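Local coordinates for protein nucleoporin 53 (Pichia guilliermondii, PDB 3P3D) that probably serves as a structural constituent of the nuclear pore complex, the piece here being its RNA recognition motif (RRM) domain, at residues I24-E29 with L79-A84. Sequence-based numbering, arbitrary orientation.
Sequences IAYFQE and LLENGA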
loop_
_atom_site.group_PDB
_atom_site.type_symbol
_atom_site.label_atom_id
_atom_site.label_comp_id
_atom_site.label_asym_id
_atom_site.label_seq_id
_atom_site.Cartn_x
_atom_site.Cartn_y
_atom_site.Cartn_z
ATOM N N ILE A 24 -4.085 -4.755 -0.004
ATOM C CA ILE A 24 -4.368 -3.684 0.947
ATOM C C ILE A 24 -4.651 -4.323 2.288
ATOM O O ILE A 24 -4.093 -3.929 3.292
ATOM C CB ILE A 24 -5.546 -2.788 0.465
ATOM C CG1 ILE A 24 -5.123 -1.994 -0.781
ATOM C CG2 ILE A 24 -5.982 -1.777 1.558
ATOM C CD1 ILE A 24 -6.308 -1.438 -1.607
ATOM N N ALA A 25 -5.491 -5.350 2.290
ATOM C CA ALA A 25 -5.839 -6.047 3.515
ATOM C C ALA A 25 -4.606 -6.580 4.226
ATOM O O ALA A 25 -4.457 -6.449 5.447
ATOM C CB ALA A 25 -6.793 -7.180 3.210
ATOM N N TYR A 26 -3.715 -7.192 3.461
ATOM C CA TYR A 26 -2.495 -7.706 4.042
ATOM C C TYR A 26 -1.721 -6.559 4.696
ATOM O O TYR A 26 -1.243 -6.699 5.821
ATOM C CB TYR A 26 -1.671 -8.424 2.970
ATOM C CG TYR A 26 -0.291 -8.839 3.405
ATOM C CD1 TYR A 26 -0.094 -9.960 4.218
ATOM C CD2 TYR A 26 0.814 -8.125 2.992
ATOM C CE1 TYR A 26 1.190 -10.349 4.611
ATOM C CE2 TYR A 26 2.088 -8.497 3.366
ATOM C CZ TYR A 26 2.275 -9.602 4.162
ATOM O OH TYR A 26 3.560 -9.936 4.514
ATOM N N PHE A 27 -1.633 -5.404 4.025
ATOM C CA PHE A 27 -0.809 -4.322 4.578
ATOM C C PHE A 27 -1.367 -3.648 5.846
ATOM O O PHE A 27 -0.633 -2.931 6.535
ATOM C CB PHE A 27 -0.425 -3.318 3.505
ATOM C CG PHE A 27 0.750 -3.771 2.707
ATOM C CD1 PHE A 27 0.578 -4.644 1.643
ATOM C CD2 PHE A 27 2.024 -3.400 3.065
ATOM C CE1 PHE A 27 1.649 -5.128 0.943
ATOM C CE2 PHE A 27 3.103 -3.883 2.373
ATOM C CZ PHE A 27 2.917 -4.747 1.302
ATOM N N GLN A 28 -2.631 -3.919 6.181
ATOM C CA GLN A 28 -3.170 -3.492 7.463
ATOM C C GLN A 28 -2.494 -4.176 8.652
ATOM O O GLN A 28 -2.499 -3.661 9.762
ATOM C CB GLN A 28 -4.686 -3.717 7.514
ATOM C CG GLN A 28 -5.322 -3.354 8.848
ATOM C CD GLN A 28 -6.850 -3.399 8.788
ATOM O OE1 GLN A 28 -7.442 -4.471 8.700
ATOM N NE2 GLN A 28 -7.483 -2.231 8.844
ATOM N N GLU A 29 -1.886 -5.321 8.416
ATOM C CA GLU A 29 -1.146 -6.017 9.464
ATOM C C GLU A 29 0.018 -5.200 10.036
ATOM O O GLU A 29 0.522 -5.529 11.101
ATOM C CB GLU A 29 -0.604 -7.347 8.924
ATOM C CG GLU A 29 -1.707 -8.381 8.615
ATOM C CD GLU A 29 -1.164 -9.717 8.109
ATOM O OE1 GLU A 29 0.028 -10.048 8.372
ATOM O OE2 GLU A 29 -1.949 -10.427 7.435
ATOM N N LEU A 79 7.731 -1.638 4.795
ATOM C CA LEU A 79 8.813 -1.561 3.822
ATOM C C LEU A 79 9.628 -2.833 3.757
ATOM O O LEU A 79 10.193 -3.147 2.723
ATOM C CB LEU A 79 9.741 -0.430 4.213
ATOM C CG LEU A 79 10.297 0.438 3.103
ATOM C CD1 LEU A 79 9.185 0.991 2.224
ATOM C CD2 LEU A 79 11.074 1.551 3.808
ATOM N N LEU A 80 9.700 -3.542 4.877
ATOM C CA LEU A 80 10.397 -4.809 4.948
ATOM C C LEU A 80 9.750 -5.875 4.090
ATOM O O LEU A 80 10.369 -6.868 3.828
ATOM C CB LEU A 80 10.450 -5.327 6.395
ATOM C CG LEU A 80 11.116 -4.492 7.491
ATOM C CD1 LEU A 80 10.983 -5.202 8.845
ATOM C CD2 LEU A 80 12.571 -4.255 7.150
ATOM N N GLU A 81 8.501 -5.686 3.675
ATOM C CA GLU A 81 7.839 -6.601 2.724
ATOM C C GLU A 81 8.255 -6.449 1.266
ATOM O O GLU A 81 7.717 -7.116 0.407
ATOM C CB GLU A 81 6.332 -6.449 2.807
ATOM C CG GLU A 81 5.768 -7.038 4.099
ATOM C CD GLU A 81 6.220 -8.469 4.315
ATOM O OE1 GLU A 81 5.803 -9.341 3.526
ATOM O OE2 GLU A 81 7.023 -8.706 5.241
ATOM N N ASN A 82 9.204 -5.572 0.993
ATOM C CA ASN A 82 9.709 -5.401 -0.345
ATOM C C ASN A 82 10.370 -6.683 -0.867
ATOM O O ASN A 82 11.368 -7.152 -0.314
ATOM C CB ASN A 82 10.718 -4.246 -0.381
ATOM C CG ASN A 82 11.203 -3.964 -1.771
ATOM O OD1 ASN A 82 10.396 -3.847 -2.702
ATOM N ND2 ASN A 82 12.532 -3.868 -1.937
ATOM N N GLY A 83 9.830 -7.213 -1.952
ATOM C CA GLY A 83 10.323 -8.471 -2.498
ATOM C C GLY A 83 9.568 -9.699 -2.018
ATOM O O GLY A 83 9.816 -10.796 -2.488
ATOM N N ALA A 84 8.647 -9.543 -1.083
ATOM C CA ALA A 84 7.930 -10.681 -0.572
ATOM C C ALA A 84 7.084 -11.254 -1.678
ATOM O O ALA A 84 6.583 -10.515 -2.502
ATOM C CB ALA A 84 7.035 -10.265 0.615
#
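Tyr26 and Phe27, near the C-terminal end of the first RRM helix, meet Glu81 in the loop that leads from helix 72-79 to strand 85-86, joining helix 20-27 of the RRM fold to the loop that follows helix 72-79. The polar part is a single hydrogen bond. Tyr26 has CG anti to its own N (chi1 172°), which sends the phenol across to the loop, where OH donates to Glu81 OE1 at 2.5 Å. The carboxylate oxygen lies near the plane of the phenol ring at its edge, yet the hydroxyl reaches it from well above the carboxylate plane, and the two planes stand 63° apart. The apolar part is a van der Waals contact: Phe27 CZ lies 4.1 Å from Glu81 CB, approached obliquely. Phe27 is buried against Ile10 and Val12 of one central strand and Leu91 and Val93 of its neighbour, while Phe86 meets the Tyr26 ring. Two turns shape the loop, type I from Leu79 to Asn82 and type II from Glu81 to Ala84, and Asn82 OD1 binds Val93 N. The bend of Glu81 at chi2 (-53°) turns its carboxylate to the phenol, with CD 3.0 Å from Tyr26 OH.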